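Local coordinates for protein D-mannose isomerase (Marinomonas mediterranea, PDB 5X32) that catalyses the reversible isomerisation of D-mannose to D-fructose and, less efficiently, acts on D-lyxose, while leaving D-glucose untouched, at residues S216-E221 and G250-W255; G246-H251 and L294-A299; L258-D263 and W270-A275; V313-F318 and Y379-A384. One frame throughout, in Å; residues are numbered along the deposited sequence.

In the fold
Contact 1 closes the loop that runs from 216-221, after helix 193-212, to the start of helix 249-265. Contact 2 begins at 246-251, before that loop has ended, and runs on to 294-299, so the two cross and share Gly250 and His251. Between the ends of contact 2 lies the much shorter loop of contact 3, which folds helix 271-286 back against helix 249-265. Contact 4 follows in series and brings the C-terminal helix 379-390 alongside helix 311-328. Contacts 1, 2 and 3 all use helix 249-265. Contacts 1 and 4 hold the two histidines probably used in catalysis, whose side chains are about 7 Å apart at their nearest atoms.

Contact 1 of 4, residues S216-E221 and G250-W255; sequences SNEVWE and GHQTEW. With PO4 (phosphate ion), chain C.
Gln252, one turn into a helix of the (α/α)6 barrel characteristic of the N-acylglucosamine 2-epimerase family, clamps the backbone of Val219 in the loop 216-221. Its chain is bent at chi2, which turns the amide toward the backbone of Val219. There OE1 accepts from Val219 N at 2.9 Å, while NE2 donates to Val219 O at 2.8 Å. The second bond is nearly straight (161°) and meets a lone pair of Val219 O in the carbonyl plane. NE2 also donates to Gln248 O, so three bonds fix the rotation of this buried amide. Glu218 CB packs 3.6 Å from Gln252 OE1.

Beyond it, Glu221 folds at chi2 and brings its carboxylate to the edge of the His251 ring, the two planes 53° apart. His251 ND1 donates to OE2, a His-carboxylate hydrogen bond modelled too short for its length to be trusted. If real, this bond would orient the ring, on which Trp312 stacks. His251 is a proton donor/acceptor by similarity. Its NE2 makes a weak hydrogen bond of 3.1 Å to O1 of a phosphate ion, probably from the crystallisation liquor, which Tyr113 and His178 also hold.

One turn along the helix, Trp255 meets Val219 at about a right angle. With CG1 anti to the backbone N (chi1 -167°), the other methyl, Val219 CG2, reaches 3.9 Å from Trp255 CD1.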
# COMPACT_ATOMS: atom_id res chain seq x y z
N SER A 216 -15.13 15.96 10.38
CA SER A 216 -14.33 16.58 9.33
C SER A 216 -14.61 15.95 7.96
O SER A 216 -14.14 16.44 6.92
CB SER A 216 -12.84 16.47 9.65
OG SER A 216 -12.50 15.13 10.01
N ASN A 217 -15.38 14.86 7.99
CA ASN A 217 -15.66 14.04 6.82
C ASN A 217 -14.41 13.38 6.26
O ASN A 217 -14.32 13.14 5.06
CB ASN A 217 -16.32 14.87 5.72
CG ASN A 217 -17.61 15.54 6.18
OD1 ASN A 217 -18.48 14.90 6.77
ND2 ASN A 217 -17.73 16.84 5.91
N GLU A 218 -13.45 13.11 7.15
CA GLU A 218 -12.24 12.37 6.80
C GLU A 218 -12.42 10.88 7.16
O GLU A 218 -13.21 10.53 8.04
CB GLU A 218 -11.03 12.94 7.55
CG GLU A 218 -10.72 14.38 7.23
CD GLU A 218 -9.62 14.95 8.14
OE1 GLU A 218 -9.93 15.40 9.27
OE2 GLU A 218 -8.44 14.95 7.72
N VAL A 219 -11.67 10.00 6.51
CA VAL A 219 -11.80 8.57 6.80
C VAL A 219 -11.15 8.16 8.10
O VAL A 219 -9.95 8.33 8.29
CB VAL A 219 -11.23 7.71 5.69
CG1 VAL A 219 -11.69 6.30 5.88
CG2 VAL A 219 -11.69 8.25 4.34
N TRP A 220 -11.96 7.64 9.01
CA TRP A 220 -11.55 7.18 10.32
C TRP A 220 -11.18 5.70 10.21
O TRP A 220 -11.69 5.01 9.32
CB TRP A 220 -12.69 7.42 11.32
CG TRP A 220 -12.39 7.11 12.75
CD1 TRP A 220 -12.77 6.00 13.44
CD2 TRP A 220 -11.69 7.95 13.68
NE1 TRP A 220 -12.32 6.08 14.74
CE2 TRP A 220 -11.66 7.26 14.91
CE3 TRP A 220 -11.07 9.20 13.58
CZ2 TRP A 220 -11.03 7.79 16.04
CZ3 TRP A 220 -10.44 9.72 14.69
CH2 TRP A 220 -10.43 9.02 15.91
N GLU A 221 -10.29 5.21 11.07
CA GLU A 221 -9.76 3.87 10.87
C GLU A 221 -10.69 2.77 11.38
O GLU A 221 -10.89 1.74 10.73
CB GLU A 221 -8.38 3.71 11.54
CG GLU A 221 -7.24 4.62 11.04
CD GLU A 221 -6.82 4.31 9.61
OE1 GLU A 221 -6.97 3.15 9.17
OE2 GLU A 221 -6.24 5.19 8.94
N GLY A 250 -1.94 9.70 5.99
CA GLY A 250 -1.50 8.83 4.91
C GLY A 250 -2.63 8.10 4.23
O GLY A 250 -2.59 7.87 3.02
N HIS A 251 -3.67 7.77 4.99
CA HIS A 251 -4.82 7.09 4.40
C HIS A 251 -5.77 8.07 3.72
O HIS A 251 -6.45 7.73 2.75
CB HIS A 251 -5.56 6.27 5.46
CG HIS A 251 -4.81 5.05 5.88
ND1 HIS A 251 -4.98 4.45 7.11
CD2 HIS A 251 -3.85 4.33 5.25
CE1 HIS A 251 -4.18 3.41 7.21
NE2 HIS A 251 -3.48 3.32 6.09
N GLN A 252 -5.78 9.32 4.18
CA GLN A 252 -6.55 10.35 3.50
C GLN A 252 -5.96 10.55 2.10
O GLN A 252 -6.67 10.52 1.09
CB GLN A 252 -6.53 11.67 4.28
CG GLN A 252 -6.80 11.55 5.78
CD GLN A 252 -8.02 10.69 6.09
OE1 GLN A 252 -9.06 10.81 5.44
NE2 GLN A 252 -7.89 9.80 7.07
N THR A 253 -4.64 10.73 2.05
CA THR A 253 -3.98 11.04 0.77
C THR A 253 -3.93 9.81 -0.11
O THR A 253 -4.05 9.90 -1.35
CB THR A 253 -2.55 11.61 0.98
OG1 THR A 253 -1.75 10.64 1.67
CG2 THR A 253 -2.60 12.91 1.80
N GLU A 254 -3.84 8.64 0.52
CA GLU A 254 -3.84 7.39 -0.22
C GLU A 254 -5.19 7.25 -0.90
O GLU A 254 -5.28 6.98 -2.10
CB GLU A 254 -3.57 6.21 0.72
CG GLU A 254 -3.77 4.84 0.12
CD GLU A 254 -2.70 3.86 0.54
OE1 GLU A 254 -2.47 3.71 1.77
OE2 GLU A 254 -2.11 3.22 -0.36
N TRP A 255 -6.25 7.54 -0.15
CA TRP A 255 -7.58 7.56 -0.74
C TRP A 255 -7.73 8.58 -1.87
O TRP A 255 -8.31 8.26 -2.89
CB TRP A 255 -8.63 7.82 0.32
CG TRP A 255 -9.12 6.59 0.99
CD1 TRP A 255 -9.03 6.29 2.31
CD2 TRP A 255 -9.80 5.50 0.36
NE1 TRP A 255 -9.62 5.08 2.55
CE2 TRP A 255 -10.10 4.57 1.37
CE3 TRP A 255 -10.19 5.22 -0.95
CZ2 TRP A 255 -10.77 3.37 1.11
CZ3 TRP A 255 -10.87 4.03 -1.21
CH2 TRP A 255 -11.14 3.12 -0.19
P PO4 C . -1.35 0.69 5.18
O1 PO4 C . -2.72 0.35 5.72
O2 PO4 C . -0.55 1.42 6.25
O3 PO4 C . -1.40 1.58 3.95
O4 PO4 C . -0.71 -0.62 4.79

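Contact 2 of 4, residues G246-H251 and L294-A299; sequences GFQPGH and LHYGYA. With PO4 (phosphate ion), chain C.
Phe247 and Tyr298 exchange two backbone hydrogen bonds, a single antiparallel bridge of the hydrogen-bonded kind. Phe247 N donates to Tyr298 O at 2.7 Å, and Tyr298 N returns a bond of 3.0 Å to Phe247 O. Phe247 O also takes a CA-H contact from Gly297 CA at 3.2 Å. Gly246, just before the bridge, has a phi of 122° that suits glycine.

The apolar contacts centre on the ring of Tyr298. Its chi1 of 50° sets CG between the backbone N and the carbonyl carbon and folds the ring back over the bridge, with Phe247 O above one face near its centre. Phe247 CB lies 3.4 Å from Tyr298 CE1, while Pro249 CG approaches Tyr298 CE2 obliquely at 3.7 Å, the two side chains running antiparallel past one another. Pro249 CG also packs against His295 O, 3.4 Å away.

Strand 297-298 is an edge strand of a small antiparallel sheet, where Tyr296 and Gly297 both face Asp306 in a classic beta bulge. On the other segment, Gln248 holds the N-cap position of helix 249-265, so the bridge ties the entrance of a barrel helix to this edge strand.

Among polar side chains, Tyr298 OH is hydrogen-bonded to Glu218 OE2; an alanine in place of this tyrosine would probably leave that carboxylate oxygen without its hydroxyl mate and open a gap between Phe247 and Pro249. Gln248 and Tyr296 run side by side in the same direction, Gln248 OE1 3.4 Å from Tyr296 OH, and the amide and ring planes are 40° apart.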
# COMPACT_ATOMS: atom_id res chain seq x y z
N GLY A 246 -6.89 8.12 16.02
CA GLY A 246 -6.88 9.42 15.38
C GLY A 246 -7.00 9.29 13.87
O GLY A 246 -7.13 8.20 13.34
N PHE A 247 -7.02 10.41 13.18
CA PHE A 247 -7.01 10.34 11.74
C PHE A 247 -5.59 10.18 11.31
O PHE A 247 -4.67 10.85 11.82
CB PHE A 247 -7.64 11.57 11.10
CG PHE A 247 -9.12 11.59 11.20
CD1 PHE A 247 -9.74 12.40 12.14
CD2 PHE A 247 -9.89 10.78 10.38
CE1 PHE A 247 -11.12 12.42 12.25
CE2 PHE A 247 -11.26 10.80 10.48
CZ PHE A 247 -11.88 11.62 11.42
N GLN A 248 -5.44 9.30 10.33
CA GLN A 248 -4.20 8.96 9.65
C GLN A 248 -4.11 9.65 8.28
O GLN A 248 -4.70 9.17 7.32
CB GLN A 248 -4.15 7.43 9.51
CG GLN A 248 -2.83 6.73 9.41
CD GLN A 248 -2.86 5.43 10.18
OE1 GLN A 248 -2.19 4.46 9.82
NE2 GLN A 248 -3.49 5.47 11.37
N PRO A 249 -3.34 10.75 8.18
CA PRO A 249 -3.13 11.55 6.96
C PRO A 249 -2.78 10.71 5.76
O PRO A 249 -3.25 10.97 4.64
CB PRO A 249 -1.93 12.46 7.31
CG PRO A 249 -1.70 12.32 8.73
CD PRO A 249 -2.44 11.15 9.27
N GLY A 250 -1.94 9.70 5.99
CA GLY A 250 -1.50 8.83 4.91
C GLY A 250 -2.63 8.10 4.23
O GLY A 250 -2.59 7.87 3.02
N HIS A 251 -3.67 7.77 4.99
CA HIS A 251 -4.82 7.09 4.40
C HIS A 251 -5.77 8.07 3.72
O HIS A 251 -6.45 7.73 2.75
CB HIS A 251 -5.56 6.27 5.46
CG HIS A 251 -4.81 5.05 5.88
ND1 HIS A 251 -4.98 4.45 7.11
CD2 HIS A 251 -3.85 4.33 5.25
CE1 HIS A 251 -4.18 3.41 7.21
NE2 HIS A 251 -3.48 3.32 6.09
N LEU A 294 5.06 14.93 6.74
CA LEU A 294 3.79 14.72 7.40
C LEU A 294 3.91 13.84 8.63
O LEU A 294 4.53 12.77 8.62
CB LEU A 294 2.76 14.10 6.46
CG LEU A 294 2.45 14.87 5.19
CD1 LEU A 294 2.15 13.89 4.09
CD2 LEU A 294 1.28 15.86 5.42
N HIS A 295 3.32 14.34 9.70
CA HIS A 295 3.13 13.59 10.92
C HIS A 295 2.24 12.39 10.69
O HIS A 295 1.51 12.32 9.69
CB HIS A 295 2.56 14.51 12.00
CG HIS A 295 3.49 15.62 12.38
ND1 HIS A 295 3.06 16.90 12.65
CD2 HIS A 295 4.84 15.62 12.54
CE1 HIS A 295 4.11 17.65 12.94
NE2 HIS A 295 5.20 16.90 12.89
N TYR A 296 2.30 11.44 11.61
CA TYR A 296 1.62 10.16 11.42
C TYR A 296 0.13 10.21 11.71
O TYR A 296 -0.65 9.53 11.06
CB TYR A 296 2.28 9.12 12.32
CG TYR A 296 1.84 7.70 12.07
CD1 TYR A 296 1.92 7.14 10.80
CD2 TYR A 296 1.38 6.92 13.11
CE1 TYR A 296 1.55 5.82 10.58
CE2 TYR A 296 1.00 5.61 12.91
CZ TYR A 296 1.08 5.06 11.64
OH TYR A 296 0.70 3.75 11.46
N GLY A 297 -0.28 11.02 12.68
CA GLY A 297 -1.68 11.05 13.05
C GLY A 297 -2.06 12.26 13.87
O GLY A 297 -1.26 12.77 14.68
N TYR A 298 -3.28 12.74 13.64
CA TYR A 298 -3.86 13.85 14.39
C TYR A 298 -5.24 13.49 14.90
O TYR A 298 -5.86 12.53 14.43
CB TYR A 298 -3.91 15.13 13.53
CG TYR A 298 -4.54 14.96 12.16
CD1 TYR A 298 -5.92 14.86 12.00
CD2 TYR A 298 -3.74 14.92 11.01
CE1 TYR A 298 -6.49 14.71 10.74
CE2 TYR A 298 -4.30 14.77 9.75
CZ TYR A 298 -5.68 14.67 9.62
OH TYR A 298 -6.24 14.53 8.37
N ALA A 299 -5.73 14.26 15.87
CA ALA A 299 -7.07 14.02 16.43
C ALA A 299 -8.11 14.62 15.50
O ALA A 299 -7.77 15.41 14.62
CB ALA A 299 -7.17 14.61 17.81
P PO4 C . -1.35 0.69 5.18
O1 PO4 C . -2.72 0.35 5.72
O2 PO4 C . -0.55 1.42 6.25
O3 PO4 C . -1.40 1.58 3.95
O4 PO4 C . -0.71 -0.62 4.79

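Contact 3 of 4, residues L258-D263 and W270-A275; sequences LLLMLD and WYLPKA
Helix segments 258-263 and 271-275 run antiparallel, 165° between their directions and 8.7 Å between their axes at closest approach. Tyr271 is the main wedge between them. Its CG lies anti to the carbonyl carbon (chi1 -80°), sending the ring along the last turn of the first segment. Asp263 CA and CB meet Tyr271 CD2 at the ring's edge, the Asp263 CB at 3.4 Å, and the carboxylate plane stands 81° from the ring. Leu262 CB approaches Tyr271 CE2 obliquely at 3.7 Å, and the carbonyl Leu259 O sits 3.6 Å from Tyr271 CD2. Within its own segment Tyr271 also covers Trp270, its CD1 lying over the centre of one face of the indole. A serine here would probably open a gap beside Leu262 and Asp263 and leave that face of Trp270 without its cover.

Leu259 fills the space one turn earlier by splitting its methyls: CD1 packs 3.8 Å from Lys274 CG, whereas Leu259 CD2 approaches Trp270 CH2 obliquely. Lys274 then runs on to the backbone O of Asn217, to which NZ donates. On the other flank Leu260 CD2 touches both Leu272 CD1, at 3.5 Å, and Ala275 CB, at 3.7 Å. The contact across the two segments is mostly van der Waals packing, small Ala275 allowing Leu260 close to the second helix.

The pair forms a helical hairpin of the (α/α)6 barrel, closed by the short turn after helix 249-265. Leu262, Trp270 and Tyr271 reach helix 193-212, Leu258 and Met261 touch helix 173-190, and Leu260 and Leu272 abut helix 311-328.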
# COMPACT_ATOMS: atom_id res chain seq x y z
N LEU A 258 -6.39 6.86 -4.82
CA LEU A 258 -7.29 5.83 -5.32
C LEU A 258 -8.49 6.45 -6.07
O LEU A 258 -8.83 6.00 -7.16
CB LEU A 258 -7.75 4.93 -4.16
CG LEU A 258 -6.57 4.11 -3.60
CD1 LEU A 258 -6.93 3.39 -2.30
CD2 LEU A 258 -6.03 3.09 -4.62
N LEU A 259 -9.09 7.50 -5.53
CA LEU A 259 -10.19 8.18 -6.20
C LEU A 259 -9.79 8.71 -7.57
O LEU A 259 -10.55 8.60 -8.51
CB LEU A 259 -10.71 9.36 -5.37
CG LEU A 259 -11.27 8.95 -4.01
CD1 LEU A 259 -11.86 10.14 -3.25
CD2 LEU A 259 -12.24 7.77 -4.11
N LEU A 260 -8.59 9.27 -7.69
CA LEU A 260 -8.21 9.83 -8.99
C LEU A 260 -7.92 8.70 -9.98
O LEU A 260 -8.25 8.78 -11.18
CB LEU A 260 -7.02 10.79 -8.83
CG LEU A 260 -7.39 11.95 -7.90
CD1 LEU A 260 -6.27 12.92 -7.68
CD2 LEU A 260 -8.60 12.69 -8.42
N MET A 261 -7.35 7.62 -9.47
CA MET A 261 -7.10 6.45 -10.28
C MET A 261 -8.43 5.84 -10.80
O MET A 261 -8.53 5.42 -11.95
CB MET A 261 -6.30 5.45 -9.47
CG MET A 261 -4.84 5.83 -9.28
SD MET A 261 -3.99 4.58 -8.29
CE MET A 261 -4.09 3.13 -9.35
N LEU A 262 -9.45 5.82 -9.95
CA LEU A 262 -10.77 5.35 -10.34
C LEU A 262 -11.42 6.34 -11.31
O LEU A 262 -12.12 5.96 -12.23
CB LEU A 262 -11.65 5.19 -9.11
CG LEU A 262 -11.43 3.89 -8.36
CD1 LEU A 262 -12.32 3.88 -7.14
CD2 LEU A 262 -11.70 2.69 -9.25
N ASP A 263 -11.15 7.62 -11.10
CA ASP A 263 -11.73 8.66 -11.93
C ASP A 263 -11.18 8.59 -13.35
O ASP A 263 -11.79 9.13 -14.27
CB ASP A 263 -11.49 10.05 -11.33
CG ASP A 263 -12.42 11.09 -11.91
OD1 ASP A 263 -13.38 10.70 -12.61
OD2 ASP A 263 -12.22 12.29 -11.64
N TRP A 270 -17.99 13.17 -8.16
CA TRP A 270 -17.55 13.51 -6.80
C TRP A 270 -16.08 13.11 -6.51
O TRP A 270 -15.50 13.54 -5.51
CB TRP A 270 -18.46 12.86 -5.75
CG TRP A 270 -18.40 11.34 -5.73
CD1 TRP A 270 -19.17 10.49 -6.46
CD2 TRP A 270 -17.55 10.51 -4.92
NE1 TRP A 270 -18.85 9.19 -6.17
CE2 TRP A 270 -17.86 9.17 -5.23
CE3 TRP A 270 -16.56 10.76 -3.97
CZ2 TRP A 270 -17.22 8.09 -4.62
CZ3 TRP A 270 -15.91 9.68 -3.37
CH2 TRP A 270 -16.25 8.37 -3.70
N TYR A 271 -15.49 12.31 -7.40
CA TYR A 271 -14.13 11.80 -7.19
C TYR A 271 -13.12 12.92 -6.95
O TYR A 271 -12.46 12.97 -5.91
CB TYR A 271 -13.69 10.97 -8.39
CG TYR A 271 -14.23 9.56 -8.38
CD1 TYR A 271 -14.92 9.07 -7.28
CD2 TYR A 271 -14.05 8.72 -9.47
CE1 TYR A 271 -15.41 7.78 -7.27
CE2 TYR A 271 -14.54 7.43 -9.47
CZ TYR A 271 -15.22 6.97 -8.37
OH TYR A 271 -15.72 5.68 -8.36
N LEU A 272 -13.01 13.83 -7.92
CA LEU A 272 -12.01 14.89 -7.85
C LEU A 272 -12.24 15.86 -6.70
O LEU A 272 -11.29 16.20 -6.00
CB LEU A 272 -11.92 15.64 -9.17
CG LEU A 272 -10.84 16.71 -9.20
CD1 LEU A 272 -9.49 16.06 -8.95
CD2 LEU A 272 -10.84 17.39 -10.55
N PRO A 273 -13.49 16.35 -6.49
CA PRO A 273 -13.64 17.21 -5.31
C PRO A 273 -13.33 16.50 -3.99
O PRO A 273 -12.83 17.13 -3.06
CB PRO A 273 -15.12 17.62 -5.37
CG PRO A 273 -15.46 17.55 -6.79
CD PRO A 273 -14.67 16.42 -7.37
N LYS A 274 -13.65 15.21 -3.88
CA LYS A 274 -13.38 14.51 -2.63
C LYS A 274 -11.86 14.31 -2.45
O LYS A 274 -11.33 14.56 -1.36
CB LYS A 274 -14.14 13.19 -2.58
CG LYS A 274 -14.04 12.49 -1.22
CD LYS A 274 -14.66 13.34 -0.10
CE LYS A 274 -14.88 12.52 1.19
NZ LYS A 274 -15.29 13.28 2.41
N ALA A 275 -11.17 13.86 -3.50
CA ALA A 275 -9.71 13.75 -3.48
C ALA A 275 -9.08 15.09 -3.07
O ALA A 275 -8.17 15.16 -2.23
CB ALA A 275 -9.18 13.29 -4.86

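Contact 4 of 4, residues V313-F318 and Y379-A384; sequences VQAESF and YHTMGA
The carboxylate of Glu316 is held at both oxygens: OE2 accepts from His380 ND1, and OE1 forms a salt bridge with Lys257. The length of the histidine bond is modelled too short to be taken literally. Glu316 reaches across because its chain is bent at chi2, bringing the carboxylate to the edge of the imidazole with the two planes 80° apart. If real, the bond would fix the turn of the ring about its CB-CG axis. Tyr379 CE2 lies above one face of that ring, 3.7 Å from its plane and toward the rim, and Trp312 also meets it.

Below this polar end the helices 313-318 and 379-384 run nearly parallel, 19° apart and with their axes 8.5 Å from each other, a close approach made by small side chains. Ala315 CB touches Thr381 at CA (3.9 Å) and at CG2 (4.0 Å), while the threonine's OG1 turns to Asp378. One turn on, Ala384 CB fits beside Ala315 O at 3.5 Å and against Phe318 CE1. Phe318 has its ring swung back over its own helix (chi1 72°), so that Ala315 O stands over the centre of one face. The methyl of Ala384 thus touches both the carbonyl and the ring.

His380 is assigned as a proton donor/acceptor by similarity, and its side chain lies about 4 Å from the bound phosphate, between nearest atoms. A histidine paired with a buried glutamate near the N-terminal end of helix 379-390 is consistent with the active-site pocket of this epimerase-family (α/α)6 barrel.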
# COMPACT_ATOMS: atom_id res chain seq x y z
N VAL A 313 3.63 7.30 4.30
CA VAL A 313 2.81 8.51 4.34
C VAL A 313 3.34 9.58 3.38
O VAL A 313 2.59 10.17 2.58
CB VAL A 313 2.75 9.07 5.76
CG1 VAL A 313 2.11 10.45 5.77
CG2 VAL A 313 2.03 8.10 6.69
N GLN A 314 4.65 9.79 3.42
CA GLN A 314 5.32 10.69 2.49
C GLN A 314 5.12 10.26 1.04
O GLN A 314 4.86 11.09 0.16
CB GLN A 314 6.81 10.76 2.83
CG GLN A 314 7.26 11.86 3.80
CD GLN A 314 6.33 12.09 4.98
OE1 GLN A 314 5.61 13.07 5.00
NE2 GLN A 314 6.36 11.20 5.97
N ALA A 315 5.19 8.96 0.80
CA ALA A 315 5.14 8.46 -0.56
C ALA A 315 3.71 8.49 -1.13
O ALA A 315 3.48 9.02 -2.22
CB ALA A 315 5.74 7.04 -0.64
N GLU A 316 2.76 7.95 -0.39
CA GLU A 316 1.38 7.95 -0.84
C GLU A 316 0.93 9.41 -1.05
O GLU A 316 0.19 9.72 -2.00
CB GLU A 316 0.47 7.24 0.17
CG GLU A 316 0.83 5.75 0.36
CD GLU A 316 0.46 4.85 -0.83
OE1 GLU A 316 -0.56 5.11 -1.51
OE2 GLU A 316 1.24 3.90 -1.10
N SER A 317 1.43 10.30 -0.19
CA SER A 317 1.06 11.71 -0.33
C SER A 317 1.66 12.35 -1.56
O SER A 317 0.99 13.17 -2.20
CB SER A 317 1.43 12.50 0.92
OG SER A 317 0.64 12.07 2.01
N PHE A 318 2.90 12.03 -1.94
CA PHE A 318 3.37 12.68 -3.16
C PHE A 318 2.75 12.03 -4.42
O PHE A 318 2.64 12.68 -5.47
CB PHE A 318 4.92 12.74 -3.25
CG PHE A 318 5.61 11.43 -3.52
CD1 PHE A 318 5.50 10.80 -4.75
CD2 PHE A 318 6.47 10.88 -2.58
CE1 PHE A 318 6.18 9.60 -5.01
CE2 PHE A 318 7.16 9.71 -2.83
CZ PHE A 318 7.01 9.06 -4.05
N TYR A 379 7.29 -1.34 -1.30
CA TYR A 379 6.15 -1.39 -2.20
C TYR A 379 5.52 -0.01 -2.32
O TYR A 379 5.18 0.42 -3.42
CB TYR A 379 5.12 -2.41 -1.69
CG TYR A 379 3.68 -2.04 -1.95
CD1 TYR A 379 3.07 -2.25 -3.18
CD2 TYR A 379 2.92 -1.46 -0.94
CE1 TYR A 379 1.76 -1.90 -3.39
CE2 TYR A 379 1.61 -1.11 -1.13
CZ TYR A 379 1.03 -1.32 -2.35
OH TYR A 379 -0.29 -0.95 -2.47
N HIS A 380 5.42 0.68 -1.19
CA HIS A 380 4.77 1.99 -1.17
C HIS A 380 5.55 3.02 -2.01
O HIS A 380 5.00 3.63 -2.92
CB HIS A 380 4.62 2.48 0.27
CG HIS A 380 3.36 2.01 0.94
ND1 HIS A 380 2.10 2.30 0.46
CD2 HIS A 380 3.16 1.27 2.06
CE1 HIS A 380 1.19 1.78 1.26
NE2 HIS A 380 1.80 1.15 2.24
N THR A 381 6.84 3.13 -1.79
CA THR A 381 7.58 4.18 -2.47
C THR A 381 7.82 3.85 -3.95
O THR A 381 7.70 4.74 -4.82
CB THR A 381 8.94 4.45 -1.75
OG1 THR A 381 9.90 3.46 -2.11
CG2 THR A 381 8.75 4.48 -0.23
N MET A 382 8.08 2.59 -4.27
CA MET A 382 8.21 2.29 -5.68
C MET A 382 6.88 2.41 -6.39
O MET A 382 6.83 2.94 -7.48
CB MET A 382 8.83 0.92 -5.91
CG MET A 382 10.31 0.91 -5.65
SD MET A 382 11.10 -0.65 -6.04
CE MET A 382 10.57 -1.63 -4.64
N GLY A 383 5.81 1.95 -5.76
CA GLY A 383 4.48 2.12 -6.32
C GLY A 383 4.15 3.58 -6.61
O GLY A 383 3.66 3.91 -7.70
N ALA A 384 4.45 4.46 -5.65
CA ALA A 384 4.16 5.89 -5.84
C ALA A 384 4.92 6.43 -7.04
O ALA A 384 4.33 7.12 -7.90
CB ALA A 384 4.51 6.70 -4.58